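Local coordinates for transcriptional regulator, TetR family (Myxococcus xanthus, PDB 5K7F), which probably acts as a dimeric TetR-type DNA-binding repressor, linked to isovaleryl coenzyme A-dependent control of alternative isovaleryl coenzyme A biosynthesis, at residues 19-24 against 51-56; 27-30 against 36-39; 91-96 against 146-151; 95-100 against 195-200. One frame throughout, in Å; residues are numbered along the deposited sequence. Where two conformers were deposited one is given.

Contact 1: 19-24 against 51-56; sequences RAILET and AGLYHH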
loop_
_atom_site.group_PDB
_atom_site.type_symbol
_atom_site.label_atom_id
_atom_site.label_comp_id
_atom_site.label_asym_id
_atom_site.label_seq_id
_atom_site.Cartn_x
_atom_site.Cartn_y
_atom_site.Cartn_z
ATOM N N ARG A 19 -6.507 13.101 21.520
ATOM C CA ARG A 19 -6.653 12.112 20.451
ATOM C C ARG A 19 -7.752 12.512 19.466
ATOM O O ARG A 19 -7.619 12.302 18.254
ATOM C CB ARG A 19 -6.931 10.729 21.062
ATOM C CG ARG A 19 -5.704 10.162 21.758
ATOM C CD ARG A 19 -5.897 8.757 22.284
ATOM N NE ARG A 19 -4.624 8.211 22.758
ATOM C CZ ARG A 19 -4.419 6.925 23.051
ATOM N NH1 ARG A 19 -5.416 6.043 22.953
ATOM N NH2 ARG A 19 -3.226 6.525 23.466
ATOM N N ALA A 20 -8.842 13.095 19.974
ATOM C CA ALA A 20 -9.909 13.596 19.110
ATOM C C ALA A 20 -9.398 14.673 18.158
ATOM O O ALA A 20 -9.762 14.695 16.975
ATOM C CB ALA A 20 -11.054 14.132 19.991
ATOM N N ILE A 21 -8.544 15.574 18.651
ATOM C CA ILE A 21 -7.921 16.566 17.788
ATOM C C ILE A 21 -7.147 15.877 16.675
ATOM O O ILE A 21 -7.254 16.240 15.503
ATOM C CB ILE A 21 -6.998 17.488 18.606
ATOM C CG1 ILE A 21 -7.812 18.378 19.542
ATOM C CG2 ILE A 21 -6.150 18.376 17.707
ATOM C CD1 ILE A 21 -6.924 19.177 20.478
ATOM N N LEU A 22 -6.332 14.870 17.036
ATOM C CA LEU A 22 -5.471 14.231 16.032
ATOM C C LEU A 22 -6.288 13.487 14.981
ATOM O O LEU A 22 -5.918 13.473 13.791
ATOM C CB LEU A 22 -4.494 13.253 16.681
ATOM C CG LEU A 22 -3.546 13.802 17.733
ATOM C CD1 LEU A 22 -2.621 12.749 18.224
ATOM C CD2 LEU A 22 -2.775 14.993 17.214
ATOM N N GLU A 23 -7.408 12.889 15.403
ATOM C CA GLU A 23 -8.284 12.161 14.493
ATOM C C GLU A 23 -8.993 13.118 13.556
ATOM O O GLU A 23 -9.173 12.820 12.370
ATOM C CB GLU A 23 -9.313 11.336 15.292
ATOM C CG GLU A 23 -8.681 10.142 16.059
ATOM C CD GLU A 23 -9.599 9.509 17.084
ATOM O OE1 GLU A 23 -10.826 9.751 17.014
ATOM O OE2 GLU A 23 -9.094 8.737 17.929
ATOM N N THR A 24 -9.399 14.273 14.086
ATOM C CA THR A 24 -10.055 15.287 13.270
ATOM C C THR A 24 -9.062 15.861 12.266
ATOM O O THR A 24 -9.361 15.980 11.083
ATOM C CB THR A 24 -10.673 16.379 14.177
ATOM O OG1 THR A 24 -11.731 15.838 14.988
ATOM C CG2 THR A 24 -11.221 17.531 13.346
ATOM N N ALA A 51 -6.415 29.445 20.449
ATOM C CA ALA A 51 -5.674 29.336 21.696
ATOM C C ALA A 51 -5.785 27.935 22.283
ATOM O O ALA A 51 -4.791 27.368 22.765
ATOM C CB ALA A 51 -6.179 30.380 22.688
ATOM N N GLY A 52 -6.984 27.349 22.232
ATOM C CA GLY A 52 -7.180 26.030 22.809
ATOM C C GLY A 52 -6.462 24.961 22.013
ATOM O O GLY A 52 -5.848 24.060 22.589
ATOM N N LEU A 53 -6.497 25.066 20.679
ATOM C CA LEU A 53 -5.691 24.157 19.849
ATOM C C LEU A 53 -4.217 24.311 20.168
ATOM O O LEU A 53 -3.519 23.323 20.423
ATOM C CB LEU A 53 -5.944 24.392 18.355
ATOM C CG LEU A 53 -5.134 23.501 17.402
ATOM C CD1 LEU A 53 -5.269 21.978 17.741
ATOM C CD2 LEU A 53 -5.533 23.773 15.972
ATOM N N TYR A 54 -3.737 25.556 20.201
ATOM C CA TYR A 54 -2.322 25.827 20.410
ATOM C C TYR A 54 -1.785 25.196 21.697
ATOM O O TYR A 54 -0.614 24.816 21.763
ATOM C CB TYR A 54 -2.141 27.340 20.424
ATOM C CG TYR A 54 -0.721 27.803 20.505
ATOM C CD1 TYR A 54 -0.128 28.011 21.743
ATOM C CD2 TYR A 54 0.017 28.051 19.355
ATOM C CE1 TYR A 54 1.169 28.449 21.827
ATOM C CE2 TYR A 54 1.334 28.485 19.423
ATOM C CZ TYR A 54 1.897 28.691 20.663
ATOM O OH TYR A 54 3.190 29.144 20.752
ATOM N N HIS A 55 -2.607 25.108 22.739
ATOM C CA HIS A 55 -2.200 24.453 23.978
ATOM C C HIS A 55 -1.769 23.012 23.742
ATOM O O HIS A 55 -0.883 22.513 24.444
ATOM C CB HIS A 55 -3.346 24.497 24.973
ATOM N N HIS A 56 -2.385 22.336 22.772
ATOM C CA HIS A 56 -2.038 20.955 22.420
ATOM C C HIS A 56 -0.954 20.867 21.330
ATOM O O HIS A 56 -0.005 20.086 21.465
ATOM C CB HIS A 56 -3.292 20.194 21.959
ATOM C CG HIS A 56 -4.367 20.061 22.993
ATOM N ND1 HIS A 56 -4.381 19.055 23.938
ATOM C CD2 HIS A 56 -5.500 20.773 23.193
ATOM C CE1 HIS A 56 -5.458 19.176 24.697
ATOM N NE2 HIS A 56 -6.156 20.210 24.266
#
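I21 touches H56 and L53 of helix 50-56 in two ways, an example of one branched side chain making two kinds of apolar contact. The first is a CH-pi contact: CD1 of I21 stands over one face of the H56 ring, 3.8 Å from its centroid and 28° off the ring normal. It sits toward the CG-CD2 bond, H56 CD2 being 3.5 Å from I21 CD1, and the two side chains meet at about a right angle. The second is aliphatic, I21 CG2 touching L53 CD1 at 3.7 Å. The two branches of I21 thus divide the work: CG1 lies beside the backbone N (chi1 -69°) and carries CD1 to the histidine, while CG2, anti to that N, faces the leucine. L53 reaches this branch although its CB does not aim directly at the other helix, and its side chain also packs on M39, I42 and A43 of helix 39-45. M48, in the turn of the motif, touches both I21 and H56. Helix 18-32 here closes over helix 50-56, within the three-helix DNA-binding head of TetR-type regulators, whose predicted helix-turn-helix spans residues 38-57.

Contact 2: 27-30 against 36-39; sequences RLIC and GTSM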
loop_
_atom_site.group_PDB
_atom_site.type_symbol
_atom_site.label_atom_id
_atom_site.label_comp_id
_atom_site.label_asym_id
_atom_site.label_seq_id
_atom_site.Cartn_x
_atom_site.Cartn_y
_atom_site.Cartn_z
ATOM N N ARG A 27 -8.447 13.320 9.497
ATOM C CA ARG A 27 -9.529 13.435 8.514
ATOM C C ARG A 27 -9.278 14.583 7.522
ATOM O O ARG A 27 -9.308 14.390 6.297
ATOM C CB ARG A 27 -10.873 13.620 9.227
ATOM C CG ARG A 27 -11.433 12.360 9.795
ATOM C CD ARG A 27 -12.900 12.552 10.163
ATOM N NE ARG A 27 -13.066 13.013 11.546
ATOM C CZ ARG A 27 -12.935 12.228 12.623
ATOM N NH1 ARG A 27 -12.625 10.937 12.486
ATOM N NH2 ARG A 27 -13.102 12.730 13.850
ATOM N N LEU A 28 -9.045 15.795 8.021
ATOM C CA LEU A 28 -8.865 16.915 7.100
ATOM C C LEU A 28 -7.661 16.694 6.187
ATOM O O LEU A 28 -7.717 16.964 4.973
ATOM C CB LEU A 28 -8.702 18.218 7.886
ATOM C CG LEU A 28 -9.888 18.670 8.706
ATOM C CD1 LEU A 28 -9.483 19.890 9.537
ATOM C CD2 LEU A 28 -11.054 19.017 7.829
ATOM N N ILE A 29 -6.562 16.188 6.744
ATOM C CA ILE A 29 -5.353 16.016 5.938
ATOM C C ILE A 29 -5.607 15.010 4.822
ATOM O O ILE A 29 -5.181 15.208 3.675
ATOM C CB ILE A 29 -4.167 15.591 6.825
ATOM C CG1 ILE A 29 -3.658 16.783 7.633
ATOM C CG2 ILE A 29 -3.027 15.080 5.971
ATOM C CD1 ILE A 29 -2.661 16.416 8.728
ATOM N N CYS A 30 -6.296 13.913 5.141
ATOM C CA CYS A 30 -6.637 12.942 4.109
ATOM C C CYS A 30 -7.607 13.519 3.083
ATOM O O CYS A 30 -7.554 13.140 1.911
ATOM C CB CYS A 30 -7.217 11.682 4.752
ATOM S SG CYS A 30 -5.945 10.628 5.458
ATOM N N GLY A 36 -2.861 21.808 1.890
ATOM C CA GLY A 36 -4.145 22.483 1.896
ATOM C C GLY A 36 -4.631 22.853 3.286
ATOM O O GLY A 36 -5.253 23.907 3.468
ATOM N N THR A 37 -4.322 22.030 4.285
ATOM C CA THR A 37 -4.940 22.130 5.599
ATOM C C THR A 37 -4.145 23.036 6.534
ATOM O O THR A 37 -2.939 22.850 6.717
ATOM C CB THR A 37 -5.059 20.744 6.220
ATOM O OG1 THR A 37 -5.897 19.918 5.396
ATOM C CG2 THR A 37 -5.658 20.850 7.624
ATOM N N SER A 38 -4.844 23.953 7.191
ATOM C CA SER A 38 -4.220 24.910 8.091
ATOM C C SER A 38 -4.628 24.677 9.547
ATOM O O SER A 38 -5.652 24.052 9.856
ATOM C CB SER A 38 -4.590 26.336 7.678
ATOM O OG SER A 38 -5.890 26.662 8.162
ATOM N N MET A 39 -3.802 25.209 10.452
ATOM C CA MET A 39 -4.092 25.074 11.866
ATOM C C MET A 39 -5.390 25.783 12.213
ATOM O O MET A 39 -6.150 25.309 13.054
ATOM C CB MET A 39 -2.913 25.612 12.681
ATOM C CG MET A 39 -1.613 24.824 12.474
ATOM S SD MET A 39 -1.672 23.046 12.924
ATOM C CE MET A 39 -2.000 23.076 14.670
#
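T37 meets helix 18-32 across the side of L28 and I29, a compact example of how a short connection folds back on the helix it has just left. Its methyl CG2 packs against L28 CB at 4.0 Å, the side chains of both residues starting out toward the opposing segment. On the I29 side the contact is slacker, with I29 CG1 4.4 Å from T37 CB. T37 OG1 lies 3.5 Å from L28 O, a near approach, while its hydrogen-bond partner is G33 O, just past the end of that helix.

The threonine's rotation explains this division. With chi1 at -61°, OG1 sits beside the backbone N and turns to the helix end, and CG2 is anti to that N, against L28. The hydroxyl is therefore occupied within a buried residue, and the bond to G33 probably helps to fix which way the methyl faces.

Further out, S38, next after T37, is the N-cap of helix 39-45, the first helix of the predicted helix-turn-helix, its OG hydrogen-bonded to E41 N. L28 and T37 both pack on I42 of that helix, L28 also on A45. I29 turns to I67 of helix 60-83 and I115 of helix 110-117, so the contact lies within the DNA-binding head, its I29 side against helices 60-83 and 110-117.

Contact 3: 91-96 against 146-151; sequences ERLRAC and SQASQQ
Between 91-96 and 146-151 the backbones are nearest at L93 and A148, CA atoms 8.8 Å apart, a spacing bridged by side chains alone. The polar link is a hydrogen bond from R92 NH2 to Q147 OE1, 2.8 Å long and nearly straight at 169°. The oxygen lies at the edge of the guanidinium, in its plane, whereas the donor stands above the amide's carbonyl plane, 42° out of it and not on a lone pair. The guanidinium and amide planes are turned steeply, 77° apart. R92 gets there by a bend at chi3, whereas Q147 is extended beyond CG; the two chains cross at about a right angle. Such side-by-side packing of helices builds the all-helical C-terminal domain of TetR-type proteins, and here it engages the last turn or so of helix 125-150. R92 has a second partner in I86 O, bonded to NH1, so this buried guanidinium is held from two of its nitrogens. Beside the polar pair, L93 CD1 makes a loose apolar contact with A148 CB at 4.4 Å. P89, at the start of helix 89-105, packs on both Q147 and A148.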
loop_
_atom_site.group_PDB
_atom_site.type_symbol
_atom_site.label_atom_id
_atom_site.label_comp_id
_atom_site.label_asym_id
_atom_site.label_seq_id
_atom_site.Cartn_x
_atom_site.Cartn_y
_atom_site.Cartn_z
ATOM N N GLU A 91 -0.963 -19.124 15.669
ATOM C CA GLU A 91 -2.139 -18.517 16.288
ATOM C C GLU A 91 -1.913 -17.034 16.528
ATOM O O GLU A 91 -2.824 -16.217 16.327
ATOM C CB GLU A 91 -2.459 -19.198 17.627
ATOM C CG GLU A 91 -2.968 -20.637 17.551
ATOM C CD GLU A 91 -3.377 -21.201 18.930
ATOM O OE1 GLU A 91 -3.471 -20.427 19.928
ATOM O OE2 GLU A 91 -3.591 -22.428 19.008
ATOM N N ARG A 92 -0.712 -16.667 16.900
ATOM C CA ARG A 92 -0.384 -15.269 17.110
ATOM C C ARG A 92 -0.470 -14.455 15.794
ATOM O O ARG A 92 -1.041 -13.393 15.737
ATOM C CB ARG A 92 0.994 -15.149 17.716
ATOM C CG ARG A 92 1.329 -13.813 18.240
ATOM C CD ARG A 92 2.422 -13.876 19.285
ATOM N NE ARG A 92 3.680 -14.037 18.725
ATOM C CZ ARG A 92 4.464 -15.090 18.882
ATOM N NH1 ARG A 92 4.086 -16.068 19.607
ATOM N NH2 ARG A 92 5.583 -15.143 18.256
ATOM N N LEU A 93 0.082 -15.010 14.719
ATOM C CA LEU A 93 0.028 -14.308 13.435
ATOM C C LEU A 93 -1.414 -14.178 12.939
ATOM O O LEU A 93 -1.812 -13.118 12.423
ATOM C CB LEU A 93 0.882 -15.061 12.424
ATOM C CG LEU A 93 2.386 -14.788 12.540
ATOM C CD1 LEU A 93 3.112 -15.893 11.853
ATOM C CD2 LEU A 93 2.710 -13.408 11.970
ATOM N N ARG A 94 -2.231 -15.233 13.140
ATOM C CA ARG A 94 -3.631 -15.181 12.716
ATOM C C ARG A 94 -4.409 -14.108 13.488
ATOM O O ARG A 94 -5.190 -13.341 12.902
ATOM C CB ARG A 94 -4.309 -16.535 12.937
ATOM C CG ARG A 94 -3.819 -17.618 12.034
ATOM C CD ARG A 94 -4.533 -18.950 12.297
ATOM N NE ARG A 94 -3.979 -20.014 11.481
ATOM C CZ ARG A 94 -3.739 -21.256 11.907
ATOM N NH1 ARG A 94 -4.015 -21.606 13.159
ATOM N NH2 ARG A 94 -3.210 -22.142 11.076
ATOM N N ALA A 95 -4.162 -14.016 14.783
ATOM C CA ALA A 95 -4.822 -12.995 15.597
ATOM C C ALA A 95 -4.296 -11.607 15.264
ATOM O O ALA A 95 -5.080 -10.647 15.228
ATOM C CB ALA A 95 -4.648 -13.294 17.085
ATOM N N CYS A 96 -2.975 -11.492 15.007
ATOM C CA CYS A 96 -2.357 -10.207 14.697
ATOM C C CYS A 96 -2.919 -9.647 13.399
ATOM O O CYS A 96 -3.296 -8.472 13.311
ATOM C CB CYS A 96 -0.847 -10.366 14.633
ATOM S SG CYS A 96 0.095 -8.826 14.675
ATOM N N SER A 146 9.440 -16.627 11.935
ATOM C CA SER A 146 10.565 -17.524 12.242
ATOM C C SER A 146 10.155 -18.730 13.070
ATOM O O SER A 146 10.532 -19.868 12.764
ATOM C CB SER A 146 11.648 -16.743 12.976
ATOM O OG SER A 146 12.336 -15.958 12.029
ATOM N N GLN A 147 9.457 -18.479 14.177
ATOM C CA GLN A 147 8.995 -19.526 15.081
ATOM C C GLN A 147 8.025 -20.475 14.401
ATOM O O GLN A 147 8.144 -21.693 14.525
ATOM C CB GLN A 147 8.322 -18.883 16.273
ATOM C CG GLN A 147 9.229 -18.055 17.113
ATOM C CD GLN A 147 8.475 -17.284 18.159
ATOM O OE1 GLN A 147 7.259 -17.366 18.243
ATOM N NE2 GLN A 147 9.203 -16.502 18.962
ATOM N N ALA A 148 7.021 -19.928 13.705
ATOM C CA ALA A 148 6.052 -20.763 13.030
ATOM C C ALA A 148 6.678 -21.634 11.950
ATOM O O ALA A 148 6.247 -22.776 11.777
ATOM C CB ALA A 148 4.957 -19.888 12.430
ATOM N N SER A 149 7.648 -21.096 11.172
ATOM C CA SER A 149 8.319 -21.887 10.142
ATOM C C SER A 149 9.170 -22.992 10.769
ATOM O O SER A 149 9.089 -24.156 10.374
ATOM C CB SER A 149 9.185 -20.982 9.241
ATOM O OG SER A 149 9.904 -21.754 8.289
ATOM N N GLN A 150 9.984 -22.654 11.764
ATOM C CA GLN A 150 10.829 -23.677 12.395
ATOM C C GLN A 150 9.996 -24.802 12.994
ATOM O O GLN A 150 10.394 -25.974 12.927
ATOM C CB GLN A 150 11.714 -23.037 13.469
ATOM C CG GLN A 150 12.631 -24.031 14.196
ATOM C CD GLN A 150 13.622 -24.666 13.271
ATOM O OE1 GLN A 150 14.315 -23.977 12.516
ATOM N NE2 GLN A 150 13.701 -25.995 13.314
ATOM N N GLN A 151 8.808 -24.479 13.501
ATOM C CA GLN A 151 7.954 -25.443 14.189
ATOM C C GLN A 151 7.021 -26.161 13.223
ATOM O O GLN A 151 6.233 -27.000 13.666
ATOM C CB GLN A 151 7.151 -24.758 15.308
ATOM C CG GLN A 151 8.045 -24.179 16.405
ATOM C CD GLN A 151 7.305 -23.327 17.440
ATOM O OE1 GLN A 151 6.156 -23.553 17.733
ATOM N NE2 GLN A 151 7.988 -22.334 17.976
#

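Contact 4: 95-100 against 195-200; sequences ACMRHN and MLFPPF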
loop_
_atom_site.group_PDB
_atom_site.type_symbol
_atom_site.label_atom_id
_atom_site.label_comp_id
_atom_site.label_asym_id
_atom_site.label_seq_id
_atom_site.Cartn_x
_atom_site.Cartn_y
_atom_site.Cartn_z
ATOM N N ALA A 95 -4.162 -14.016 14.783
ATOM C CA ALA A 95 -4.822 -12.995 15.597
ATOM C C ALA A 95 -4.296 -11.607 15.264
ATOM O O ALA A 95 -5.080 -10.647 15.228
ATOM C CB ALA A 95 -4.648 -13.294 17.085
ATOM N N CYS A 96 -2.975 -11.492 15.007
ATOM C CA CYS A 96 -2.357 -10.207 14.697
ATOM C C CYS A 96 -2.919 -9.647 13.399
ATOM O O CYS A 96 -3.296 -8.472 13.311
ATOM C CB CYS A 96 -0.847 -10.366 14.633
ATOM S SG CYS A 96 0.095 -8.826 14.675
ATOM N N MET A 97 -3.048 -10.512 12.392
ATOM C CA MET A 97 -3.608 -10.107 11.115
ATOM C C MET A 97 -5.046 -9.625 11.260
ATOM O O MET A 97 -5.425 -8.594 10.682
ATOM C CB MET A 97 -3.567 -11.263 10.124
ATOM C CG MET A 97 -4.063 -10.823 8.745
ATOM S SD MET A 97 -3.806 -12.086 7.487
ATOM C CE MET A 97 -2.509 -11.322 6.556
ATOM N N ARG A 98 -5.874 -10.386 11.993
ATOM C CA ARG A 98 -7.262 -9.972 12.167
ATOM C C ARG A 98 -7.346 -8.619 12.886
ATOM O O ARG A 98 -7.997 -7.685 12.387
ATOM C CB ARG A 98 -8.038 -11.056 12.902
ATOM C CG ARG A 98 -9.529 -10.774 13.056
ATOM C CD ARG A 98 -10.216 -11.951 13.737
ATOM N NE ARG A 98 -11.686 -11.905 13.692
ATOM C CZ ARG A 98 -12.450 -12.317 12.676
ATOM N NH1 ARG A 98 -11.930 -12.794 11.532
ATOM N NH2 ARG A 98 -13.763 -12.258 12.814
ATOM N N HIS A 99 -6.624 -8.465 13.995
ATOM C CA HIS A 99 -6.620 -7.168 14.686
ATOM C C HIS A 99 -6.105 -6.032 13.800
ATOM O O HIS A 99 -6.647 -4.916 13.828
ATOM C CB HIS A 99 -5.793 -7.272 15.961
ATOM C CG HIS A 99 -6.513 -7.972 17.102
ATOM N ND1 HIS A 99 -7.623 -7.450 17.726
ATOM C CD2 HIS A 99 -6.300 -9.180 17.679
ATOM C CE1 HIS A 99 -8.040 -8.288 18.666
ATOM N NE2 HIS A 99 -7.246 -9.348 18.666
ATOM N N ASN A 100 -5.038 -6.281 13.019
ATOM C CA ASN A 100 -4.493 -5.236 12.146
ATOM C C ASN A 100 -5.512 -4.814 11.069
ATOM O O ASN A 100 -5.614 -3.638 10.717
ATOM C CB ASN A 100 -3.195 -5.741 11.522
ATOM C CG ASN A 100 -2.263 -4.653 11.048
ATOM O OD1 ASN A 100 -1.059 -4.882 11.032
ATOM N ND2 ASN A 100 -2.781 -3.495 10.662
ATOM N N MET A 195 -5.737 -17.580 3.683
ATOM C CA MET A 195 -4.743 -17.650 2.602
ATOM C C MET A 195 -3.330 -17.804 3.140
ATOM O O MET A 195 -2.550 -18.634 2.649
ATOM C CB MET A 195 -4.775 -16.387 1.749
ATOM C CG MET A 195 -5.938 -16.216 0.876
ATOM S SD MET A 195 -5.467 -15.088 -0.470
ATOM C CE MET A 195 -4.772 -16.222 -1.578
ATOM N N LEU A 196 -2.942 -16.938 4.077
ATOM C CA LEU A 196 -1.565 -16.945 4.541
ATOM C C LEU A 196 -1.311 -17.991 5.603
ATOM O O LEU A 196 -0.206 -18.550 5.661
ATOM C CB LEU A 196 -1.185 -15.572 5.093
ATOM C CG LEU A 196 -0.609 -14.518 4.149
ATOM C CD1 LEU A 196 0.319 -13.596 4.923
ATOM C CD2 LEU A 196 0.117 -15.083 2.918
ATOM N N PHE A 197 -2.295 -18.267 6.455
ATOM C CA PHE A 197 -2.099 -19.110 7.630
ATOM C C PHE A 197 -3.156 -20.209 7.705
ATOM O O PHE A 197 -3.850 -20.355 8.709
ATOM C CB PHE A 197 -2.126 -18.249 8.893
ATOM C CG PHE A 197 -1.247 -17.021 8.827
ATOM C CD1 PHE A 197 0.121 -17.132 8.704
ATOM C CD2 PHE A 197 -1.789 -15.749 8.885
ATOM C CE1 PHE A 197 0.923 -16.013 8.640
ATOM C CE2 PHE A 197 -0.991 -14.627 8.856
ATOM C CZ PHE A 197 0.371 -14.751 8.720
ATOM N N PRO A 198 -3.297 -21.014 6.662
ATOM C CA PRO A 198 -4.225 -22.140 6.718
ATOM C C PRO A 198 -3.707 -23.206 7.665
ATOM O O PRO A 198 -2.525 -23.191 8.041
ATOM C CB PRO A 198 -4.230 -22.651 5.276
ATOM C CG PRO A 198 -2.837 -22.411 4.842
ATOM C CD PRO A 198 -2.453 -21.074 5.473
ATOM N N PRO A 199 -4.538 -24.166 8.053
ATOM C CA PRO A 199 -4.001 -25.377 8.690
ATOM C C PRO A 199 -2.912 -26.003 7.831
ATOM O O PRO A 199 -3.058 -26.165 6.612
ATOM C CB PRO A 199 -5.228 -26.283 8.815
ATOM C CG PRO A 199 -6.388 -25.311 8.897
ATOM C CD PRO A 199 -6.011 -24.137 8.048
ATOM N N PHE A 200 -1.798 -26.331 8.474
ATOM C CA PHE A 200 -0.640 -26.864 7.782
ATOM C C PHE A 200 0.089 -27.856 8.680
ATOM O O PHE A 200 0.402 -27.524 9.818
ATOM C CB PHE A 200 0.301 -25.730 7.362
ATOM C CG PHE A 200 1.607 -26.213 6.788
ATOM C CD1 PHE A 200 1.675 -26.706 5.506
ATOM C CD2 PHE A 200 2.759 -26.193 7.552
ATOM C CE1 PHE A 200 2.882 -27.155 4.997
ATOM C CE2 PHE A 200 3.946 -26.636 7.060
ATOM C CZ PHE A 200 4.015 -27.120 5.778
#
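The hydrophobic interior of the TetR-type C-terminal domain reaches the end of helix 185-196 in this contact, where M97 meets the last helical residue, L196, and the phenylalanine that follows it. The sulfur of M97 makes a Met-aromatic contact with F197: SD is 4.0 Å from F197 CE2 and 5.2 Å from the ring centroid, in an oblique approach 72° off the ring normal. Beyond the sulfur, M97 CE touches L196 CD1, also at 4.0 Å, so successive atoms of one side chain engage two successive residues of the other segment.

M97 extends from its helix with CG anti to the backbone N (chi1 -176°), then bends at chi3 (-109°), which turns the methyl toward the leucine. L196 also covers one face of the ring: its CB lies 3.7 Å above the F197 ring plane, over the centre, so the aromatic group is packed by its own neighbour as well as by the methionine. F197 is the first residue to leave helical geometry, and its carbonyl O accepts a hydrogen bond from R94 NE.

Around this cluster, F166 and M169 of helix 159-171 touch M97, as do M192 and V193 of helix 185-196, while R98 forms a salt bridge with D190. On the dimer side, L196 packs on M195 of the second subunit, and M195 on L196 of that subunit.

In the fold
The four contacts fall into two groups at opposite sides of the chain's centre. Contacts 1 and 2 share helix 18-32, with centres about 13 Å apart; contact 2 is nested in the loop closed by contact 1, and they meet where L53 CD2 lies 3.4 Å from M39 O. Contacts 3 and 4 start from the same part of helix 89-105, share A95 and C96, and have centres about 9 Å apart; L93 CB packs 3.8 Å from F197 CZ between them. The centres of contacts 1 and 3 are about 39 Å apart, with nearest atoms about 18 Å apart. The two pairs do not touch each other, and contact 4 alone touches the second subunit.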